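Local coordinates for isoflavone reductase (Medicago sativa, PDB 2GAS), which reduces achiral isoflavones to chiral isoflavanones with NADPH, a late step in the biosynthesis of the alfalfa phytoalexin medicarpin, at residues D116-D121 with E132-R137; P217-T222 with Y296-E301. All blocks are in the same frame, centred on the assembly; numbering follows the deposited sequence.

Contact 1 (D116-D121 with E132-R137); sequences DVDRHD and EKASIR
Arg-137 reaches out from helix 126-143 and sets its guanidinium against two carboxylates of the turn at 116-119, both met at its edge. Arg-137 NH1 is shared between two acids, bonding to Asp-116 OD1 at 2.8 Å and, more weakly, to Asp-118 OD1 at 2.9 Å. The two carboxylates are turned differently against it: that of Asp-116 lies 39° from the guanidinium plane, while that of Asp-118 stands almost perpendicular to it. NH2 adds a weak bond to Asp-116 OD1 and finds a salt bridge with Glu-112; NE is hydrogen-bonded as well, outside the two segments.

Asp-116 OD1 is gripped from opposite faces of its carboxylate, by Arg-137 NH1 on one and on the other by the backbone N of Asp-118 at 3.0 Å. The latter bond makes an Asx turn, nested in a type I beta turn from Asp-116 to Arg-119. Asp-116 OD2 is taken by Arg-119 NH1 at 2.8 Å, and Arg-119 NH2 continues the network to Asp-284; Asp-118 OD1 also pairs with Arg-138. His-120 ND1 donates to Val-117 O at 3.2 Å. In this NmrA-type reductase with a Rossmann-like nucleotide fold, the loop that follows strand 107-109 folds back on the helix it leads into, which bears the inferred proton acceptor, Lys-133.

Val-117 supplies the apolar part of the contact. Its CG2 sits over one face of the Arg-137 guanidinium, 3.3 Å from NE, and also approaches Ala-134 CB. CG1, anti to the carbonyl carbon (chi1 -62°), meets Lys-133 CB at 4.0 Å, whereas the extended lysine chain carries NZ away to the backbone O of Glu-112.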
ATOM      1  N   ASP A 116       9.404  -1.811  -1.455  1.00 15.42           N
ATOM      2  CA  ASP A 116      10.254  -1.989  -0.282  1.00 16.77           C
ATOM      3  C   ASP A 116      11.194  -0.777  -0.313  1.00 17.60           C
ATOM      4  O   ASP A 116      12.099  -0.715  -1.146  1.00 18.14           O
ATOM      5  CB  ASP A 116      11.059  -3.289  -0.387  1.00 17.10           C
ATOM      6  CG  ASP A 116      11.921  -3.529   0.830  1.00 16.90           C
ATOM      7  OD1 ASP A 116      12.086  -2.578   1.618  1.00 17.05           O
ATOM      8  OD2 ASP A 116      12.436  -4.655   1.003  1.00 17.54           O
ATOM      9  N   VAL A 117      10.980   0.181   0.589  1.00 17.62           N
ATOM     10  CA  VAL A 117      11.794   1.395   0.597  1.00 17.83           C
ATOM     11  C   VAL A 117      13.270   1.215   0.927  1.00 18.94           C
ATOM     12  O   VAL A 117      14.046   2.170   0.837  1.00 18.55           O
ATOM     13  CB  VAL A 117      11.182   2.484   1.519  1.00 15.17           C
ATOM     14  CG1 VAL A 117       9.814   2.882   0.999  1.00 15.89           C
ATOM     15  CG2 VAL A 117      11.087   1.980   2.954  1.00 16.55           C
ATOM     16  N   ASP A 118      13.667   0.006   1.304  1.00 18.22           N
ATOM     17  CA  ASP A 118      15.080  -0.252   1.579  1.00 18.24           C
ATOM     18  C   ASP A 118      15.697  -0.883   0.334  1.00 19.96           C
ATOM     19  O   ASP A 118      16.875  -1.241   0.320  1.00 19.23           O
ATOM     20  CB  ASP A 118      15.241  -1.177   2.787  1.00 18.66           C
ATOM     21  CG  ASP A 118      15.136  -0.431   4.108  1.00 19.44           C
ATOM     22  OD1 ASP A 118      14.734  -1.052   5.110  1.00 20.53           O
ATOM     23  OD2 ASP A 118      15.470   0.775   4.141  1.00 21.20           O
ATOM     24  N   ARG A 119      14.882  -1.002  -0.711  1.00 19.46           N
ATOM     25  CA  ARG A 119      15.302  -1.581  -1.985  1.00 20.22           C
ATOM     26  C   ARG A 119      14.817  -0.772  -3.185  1.00 21.54           C
ATOM     27  O   ARG A 119      13.911  -1.201  -3.910  1.00 21.62           O
ATOM     28  CB  ARG A 119      14.767  -3.006  -2.133  1.00 21.11           C
ATOM     29  CG  ARG A 119      15.369  -4.035  -1.208  1.00 21.05           C
ATOM     30  CD  ARG A 119      14.823  -5.401  -1.592  1.00 21.27           C
ATOM     31  NE  ARG A 119      15.565  -6.500  -0.990  1.00 23.09           N
ATOM     32  CZ  ARG A 119      15.147  -7.208   0.052  1.00 22.52           C
ATOM     33  NH1 ARG A 119      13.984  -6.935   0.621  1.00 22.22           N
ATOM     34  NH2 ARG A 119      15.893  -8.200   0.517  1.00 25.23           N
ATOM     35  N   HIS A 120      15.409   0.394  -3.409  1.00 21.56           N
ATOM     36  CA  HIS A 120      15.004   1.205  -4.547  1.00 21.99           C
ATOM     37  C   HIS A 120      16.173   2.003  -5.104  1.00 22.97           C
ATOM     38  O   HIS A 120      17.209   2.155  -4.454  1.00 22.13           O
ATOM     39  CB  HIS A 120      13.883   2.172  -4.156  1.00 23.18           C
ATOM     40  CG  HIS A 120      14.368   3.405  -3.458  1.00 23.43           C
ATOM     41  ND1 HIS A 120      14.369   3.534  -2.085  1.00 25.29           N
ATOM     42  CD2 HIS A 120      14.892   4.555  -3.946  1.00 22.86           C
ATOM     43  CE1 HIS A 120      14.872   4.712  -1.758  1.00 23.18           C
ATOM     44  NE2 HIS A 120      15.197   5.349  -2.868  1.00 26.25           N
ATOM     45  N   ASP A 121      15.992   2.513  -6.315  1.00 23.72           N
ATOM     46  CA  ASP A 121      17.010   3.317  -6.987  1.00 26.59           C
ATOM     47  C   ASP A 121      16.277   4.485  -7.639  1.00 25.09           C
ATOM     48  O   ASP A 121      16.619   4.904  -8.747  1.00 25.58           O
ATOM     49  CB  ASP A 121      17.710   2.488  -8.068  1.00 31.57           C
ATOM     50  CG  ASP A 121      18.448   1.288  -7.505  1.00 36.57           C
ATOM     51  OD1 ASP A 121      19.510   1.485  -6.881  1.00 40.52           O
ATOM     52  OD2 ASP A 121      17.966   0.147  -7.683  1.00 41.02           O
ATOM     53  N   GLU A 132      11.982   8.984   3.502  1.00 19.72           N
ATOM     54  CA  GLU A 132      11.284   9.392   4.714  1.00 22.16           C
ATOM     55  C   GLU A 132      10.680   8.151   5.371  1.00 20.62           C
ATOM     56  O   GLU A 132      10.689   8.017   6.595  1.00 20.63           O
ATOM     57  CB  GLU A 132      10.192  10.413   4.383  1.00 24.08           C
ATOM     58  CG  GLU A 132       9.291  10.763   5.555  1.00 30.33           C
ATOM     59  CD  GLU A 132       8.437  11.989   5.287  1.00 33.35           C
ATOM     60  OE1 GLU A 132       7.925  12.128   4.155  1.00 36.04           O
ATOM     61  OE2 GLU A 132       8.269  12.807   6.215  1.00 35.43           O
ATOM     62  N   LYS A 133      10.160   7.239   4.556  1.00 19.04           N
ATOM     63  CA  LYS A 133       9.587   6.012   5.097  1.00 17.19           C
ATOM     64  C   LYS A 133      10.703   5.127   5.656  1.00 17.25           C
ATOM     65  O   LYS A 133      10.531   4.480   6.688  1.00 17.62           O
ATOM     66  CB  LYS A 133       8.804   5.257   4.015  1.00 17.11           C
ATOM     67  CG  LYS A 133       7.535   5.968   3.569  1.00 19.07           C
ATOM     68  CD  LYS A 133       6.665   5.050   2.726  1.00 22.48           C
ATOM     69  CE  LYS A 133       5.329   5.702   2.421  1.00 22.83           C
ATOM     70  NZ  LYS A 133       4.364   4.738   1.820  1.00 22.67           N
ATOM     71  N   ALA A 134      11.849   5.102   4.980  1.00 15.57           N
ATOM     72  CA  ALA A 134      12.971   4.305   5.455  1.00 16.87           C
ATOM     73  C   ALA A 134      13.436   4.838   6.807  1.00 18.19           C
ATOM     74  O   ALA A 134      13.820   4.069   7.684  1.00 18.34           O
ATOM     75  CB  ALA A 134      14.117   4.343   4.452  1.00 16.82           C
ATOM     76  N   SER A 135      13.399   6.157   6.973  1.00 19.74           N
ATOM     77  CA  SER A 135      13.813   6.753   8.240  1.00 19.22           C
ATOM     78  C   SER A 135      12.904   6.285   9.366  1.00 18.42           C
ATOM     79  O   SER A 135      13.360   6.042  10.487  1.00 19.50           O
ATOM     80  CB  SER A 135      13.793   8.279   8.146  1.00 21.76           C
ATOM     81  OG  SER A 135      14.881   8.733   7.365  1.00 24.69           O
ATOM     82  N   ILE A 136      11.614   6.163   9.073  1.00 18.13           N
ATOM     83  CA  ILE A 136      10.669   5.690  10.072  1.00 18.48           C
ATOM     84  C   ILE A 136      10.987   4.241  10.441  1.00 18.08           C
ATOM     85  O   ILE A 136      10.865   3.846  11.601  1.00 17.45           O
ATOM     86  CB  ILE A 136       9.222   5.837   9.565  1.00 19.18           C
ATOM     87  CG1 ILE A 136       8.849   7.322   9.585  1.00 21.83           C
ATOM     88  CG2 ILE A 136       8.259   5.037  10.432  1.00 18.44           C
ATOM     89  CD1 ILE A 136       7.430   7.590   9.262  1.00 28.40           C
ATOM     90  N   ARG A 137      11.408   3.447   9.462  1.00 17.12           N
ATOM     91  CA  ARG A 137      11.777   2.065   9.750  1.00 15.82           C
ATOM     92  C   ARG A 137      12.923   2.065  10.758  1.00 16.24           C
ATOM     93  O   ARG A 137      12.916   1.291  11.709  1.00 17.17           O
ATOM     94  CB  ARG A 137      12.250   1.337   8.491  1.00 15.36           C
ATOM     95  CG  ARG A 137      11.173   1.055   7.484  1.00 15.28           C
ATOM     96  CD  ARG A 137      11.719   0.144   6.396  1.00 14.59           C
ATOM     97  NE  ARG A 137      10.689  -0.221   5.424  1.00 15.23           N
ATOM     98  CZ  ARG A 137      10.874  -1.099   4.451  1.00 16.29           C
ATOM     99  NH1 ARG A 137      12.048  -1.708   4.321  1.00 15.88           N
ATOM    100  NH2 ARG A 137       9.891  -1.353   3.596  1.00 15.82           N
TER

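Contact 2 (P217-T222 with Y296-E301)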
ATOM      1  N   PRO A 217       2.266 -14.352  -8.501  1.00 21.50           N
ATOM      2  CA  PRO A 217       2.593 -14.963  -9.793  1.00 21.57           C
ATOM      3  C   PRO A 217       1.851 -14.481 -11.039  1.00 21.57           C
ATOM      4  O   PRO A 217       2.479 -14.029 -11.994  1.00 23.05           O
ATOM      5  CB  PRO A 217       2.385 -16.449  -9.522  1.00 23.89           C
ATOM      6  CG  PRO A 217       2.872 -16.568  -8.117  1.00 22.91           C
ATOM      7  CD  PRO A 217       2.201 -15.380  -7.447  1.00 21.11           C
ATOM      8  N   LYS A 218       0.526 -14.570 -11.040  1.00 21.73           N
ATOM      9  CA  LYS A 218      -0.240 -14.156 -12.209  1.00 22.15           C
ATOM     10  C   LYS A 218      -0.338 -12.649 -12.386  1.00 21.96           C
ATOM     11  O   LYS A 218      -0.830 -12.173 -13.411  1.00 22.26           O
ATOM     12  CB  LYS A 218      -1.644 -14.765 -12.166  1.00 23.25           C
ATOM     13  CG  LYS A 218      -1.653 -16.268 -12.420  1.00 23.99           C
ATOM     14  CD  LYS A 218      -3.060 -16.852 -12.366  1.00 25.91           C
ATOM     15  CE  LYS A 218      -3.634 -16.787 -10.959  1.00 25.96           C
ATOM     16  NZ  LYS A 218      -4.991 -17.402 -10.878  1.00 25.59           N
ATOM     17  N   ASN A 219       0.140 -11.903 -11.391  1.00 19.29           N
ATOM     18  CA  ASN A 219       0.105 -10.439 -11.433  1.00 18.88           C
ATOM     19  C   ASN A 219       1.502  -9.841 -11.513  1.00 18.37           C
ATOM     20  O   ASN A 219       1.671  -8.631 -11.372  1.00 19.42           O
ATOM     21  CB  ASN A 219      -0.610  -9.887 -10.195  1.00 16.32           C
ATOM     22  CG  ASN A 219      -2.083 -10.241 -10.165  1.00 18.33           C
ATOM     23  OD1 ASN A 219      -2.591 -10.914 -11.061  1.00 18.80           O
ATOM     24  ND2 ASN A 219      -2.780  -9.784  -9.130  1.00 14.35           N
ATOM     25  N   TYR A 220       2.497 -10.696 -11.730  1.00 18.37           N
ATOM     26  CA  TYR A 220       3.888 -10.264 -11.847  1.00 18.15           C
ATOM     27  C   TYR A 220       4.052 -10.138 -13.355  1.00 18.02           C
ATOM     28  O   TYR A 220       4.316 -11.125 -14.044  1.00 17.69           O
ATOM     29  CB  TYR A 220       4.799 -11.349 -11.278  1.00 19.09           C
ATOM     30  CG  TYR A 220       6.217 -10.906 -11.017  1.00 21.88           C
ATOM     31  CD1 TYR A 220       6.488  -9.861 -10.137  1.00 23.70           C
ATOM     32  CD2 TYR A 220       7.292 -11.549 -11.632  1.00 24.15           C
ATOM     33  CE1 TYR A 220       7.796  -9.468  -9.871  1.00 24.30           C
ATOM     34  CE2 TYR A 220       8.607 -11.162 -11.372  1.00 25.82           C
ATOM     35  CZ  TYR A 220       8.848 -10.121 -10.491  1.00 26.04           C
ATOM     36  OH  TYR A 220      10.143  -9.737 -10.223  1.00 30.58           O
ATOM     37  N   LEU A 221       3.895  -8.918 -13.859  1.00 16.68           N
ATOM     38  CA  LEU A 221       3.918  -8.681 -15.297  1.00 17.03           C
ATOM     39  C   LEU A 221       4.700  -7.462 -15.748  1.00 17.27           C
ATOM     40  O   LEU A 221       4.717  -6.438 -15.072  1.00 16.88           O
ATOM     41  CB  LEU A 221       2.477  -8.509 -15.781  1.00 18.59           C
ATOM     42  CG  LEU A 221       1.463  -9.594 -15.411  1.00 18.79           C
ATOM     43  CD1 LEU A 221       0.050  -9.035 -15.514  1.00 20.60           C
ATOM     44  CD2 LEU A 221       1.648 -10.794 -16.322  1.00 22.24           C
ATOM     45  N   THR A 222       5.337  -7.573 -16.910  1.00 16.43           N
ATOM     46  CA  THR A 222       6.071  -6.446 -17.476  1.00 16.66           C
ATOM     47  C   THR A 222       5.018  -5.544 -18.115  1.00 15.90           C
ATOM     48  O   THR A 222       3.886  -5.976 -18.341  1.00 17.32           O
ATOM     49  CB  THR A 222       7.042  -6.901 -18.575  1.00 17.85           C
ATOM     50  OG1 THR A 222       6.291  -7.399 -19.692  1.00 18.36           O
ATOM     51  CG2 THR A 222       7.955  -8.000 -18.055  1.00 17.40           C
ATOM     52  N   TYR A 296      -6.204 -14.599  -4.796  1.00 24.03           N
ATOM     53  CA  TYR A 296      -6.162 -13.205  -5.213  1.00 22.86           C
ATOM     54  C   TYR A 296      -6.807 -12.910  -6.561  1.00 22.37           C
ATOM     55  O   TYR A 296      -6.910 -13.782  -7.425  1.00 23.19           O
ATOM     56  CB  TYR A 296      -4.710 -12.716  -5.234  1.00 20.53           C
ATOM     57  CG  TYR A 296      -3.802 -13.463  -6.191  1.00 19.44           C
ATOM     58  CD1 TYR A 296      -3.126 -14.621  -5.797  1.00 19.74           C
ATOM     59  CD2 TYR A 296      -3.605 -12.999  -7.489  1.00 17.90           C
ATOM     60  CE1 TYR A 296      -2.275 -15.292  -6.676  1.00 21.29           C
ATOM     61  CE2 TYR A 296      -2.762 -13.663  -8.373  1.00 19.11           C
ATOM     62  CZ  TYR A 296      -2.100 -14.805  -7.962  1.00 18.13           C
ATOM     63  OH  TYR A 296      -1.260 -15.445  -8.836  1.00 24.02           O
ATOM     64  N   THR A 297      -7.249 -11.666  -6.720  1.00 20.78           N
ATOM     65  CA  THR A 297      -7.850 -11.205  -7.964  1.00 20.49           C
ATOM     66  C   THR A 297      -6.706 -10.980  -8.948  1.00 19.93           C
ATOM     67  O   THR A 297      -5.733 -10.295  -8.634  1.00 19.19           O
ATOM     68  CB  THR A 297      -8.608  -9.876  -7.756  1.00 20.23           C
ATOM     69  OG1 THR A 297      -9.750 -10.102  -6.918  1.00 22.34           O
ATOM     70  CG2 THR A 297      -9.066  -9.306  -9.090  1.00 20.87           C
ATOM     71  N   THR A 298      -6.805 -11.564 -10.136  1.00 19.46           N
ATOM     72  CA  THR A 298      -5.740 -11.408 -11.118  1.00 18.15           C
ATOM     73  C   THR A 298      -5.826 -10.075 -11.855  1.00 18.28           C
ATOM     74  O   THR A 298      -6.864  -9.416 -11.863  1.00 17.86           O
ATOM     75  CB  THR A 298      -5.771 -12.543 -12.156  1.00 20.36           C
ATOM     76  OG1 THR A 298      -6.994 -12.472 -12.896  1.00 22.16           O
ATOM     77  CG2 THR A 298      -5.682 -13.897 -11.462  1.00 21.36           C
ATOM     78  N   ALA A 299      -4.722  -9.674 -12.472  1.00 18.68           N
ATOM     79  CA  ALA A 299      -4.710  -8.432 -13.228  1.00 18.96           C
ATOM     80  C   ALA A 299      -5.731  -8.587 -14.353  1.00 21.04           C
ATOM     81  O   ALA A 299      -6.430  -7.641 -14.713  1.00 20.91           O
ATOM     82  CB  ALA A 299      -3.328  -8.183 -13.799  1.00 21.37           C
ATOM     83  N   ASP A 300      -5.815  -9.798 -14.897  1.00 21.38           N
ATOM     84  CA  ASP A 300      -6.755 -10.094 -15.973  1.00 24.59           C
ATOM     85  C   ASP A 300      -8.190  -9.856 -15.506  1.00 23.41           C
ATOM     86  O   ASP A 300      -8.974  -9.205 -16.192  1.00 25.28           O
ATOM     87  CB  ASP A 300      -6.598 -11.550 -16.421  1.00 29.70           C
ATOM     88  CG  ASP A 300      -7.518 -11.906 -17.572  1.00 34.81           C
ATOM     89  OD1 ASP A 300      -7.265 -11.442 -18.703  1.00 39.15           O
ATOM     90  OD2 ASP A 300      -8.499 -12.641 -17.344  1.00 39.01           O
ATOM     91  N   GLU A 301      -8.523 -10.388 -14.335  1.00 23.17           N
ATOM     92  CA  GLU A 301      -9.860 -10.229 -13.767  1.00 22.31           C
ATOM     93  C   GLU A 301     -10.132  -8.763 -13.438  1.00 21.47           C
ATOM     94  O   GLU A 301     -11.212  -8.243 -13.724  1.00 21.60           O
ATOM     95  CB  GLU A 301     -10.001 -11.100 -12.505  1.00 25.32           C
ATOM     96  CG  GLU A 301     -10.109 -12.602 -12.799  1.00 28.89           C
ATOM     97  CD  GLU A 301      -9.947 -13.497 -11.565  1.00 31.94           C
ATOM     98  OE1 GLU A 301     -10.244 -14.707 -11.672  1.00 33.95           O
ATOM     99  OE2 GLU A 301      -9.513 -13.010 -10.499  1.00 28.45           O
TER
HETATM  100  O   HOH W   1      -3.292 -11.693 -14.732  1.00 23.74           O
HETATM  101  O   HOH W   2      -5.639 -16.201  -8.340  1.00 30.74           O
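The amide of Asn-219 works both ways across the contact, its OD1 taking the backbone N of Ala-299 at 2.8 Å while its ND2 gives a nearly straight bond to Thr-297 O at 3.0 Å. The second bond lies in both the amide and the carbonyl plane; the first comes from above the amide, 51° out of its plane. ND2 has a further acceptor in the backbone O of Tyr-188, which helps fix the rotation of the group.

Tyr-296 runs past this amide in the opposite direction, with ring and amide planes 82° apart. With CG between backbone N and carbonyl carbon (chi1 61°), the ring is laid toward 217-219, and Tyr-296 OH accepts from Lys-218 N at 3.0 Å. The Lys-218 chain bends at chi3 and brings CE to 3.6 Å from Thr-298 CG2. One water bridges Lys-218 NZ to Tyr-296 O over the centre of the ring, and another joins Lys-218 O to Asp-300 N.

Beyond the polar bonds, Leu-221 CD1 rests on Ala-299 CB at 3.9 Å. Thr-298 is the N-cap of the C-terminal helix 299-303, and its reciprocal bonds with Glu-301 complete a capping box.

In the fold
Contact 1 and contact 2 show how one chain can join distant segments by different means: charged side chains bridge the segments in contact 1, whereas in contact 2 an amide grips backbone groups. Their centres lie 25 Å apart and their nearest atoms about 11 Å, so neither touches the other, and along the sequence the first closes before the second opens. Contact 1 probably lies by the catalytic site: it holds Lys-133, the inferred proton acceptor, whose side chain is about 9 Å from that of Ile-14 in the inferred NADP-binding segment, and Arg-137, assigned to NADP binding by similarity. Contact 2 lies away from these sites and joins the 3-10 segment 217-219, which leads into edge strand 220-222, to the start of helix 299-303.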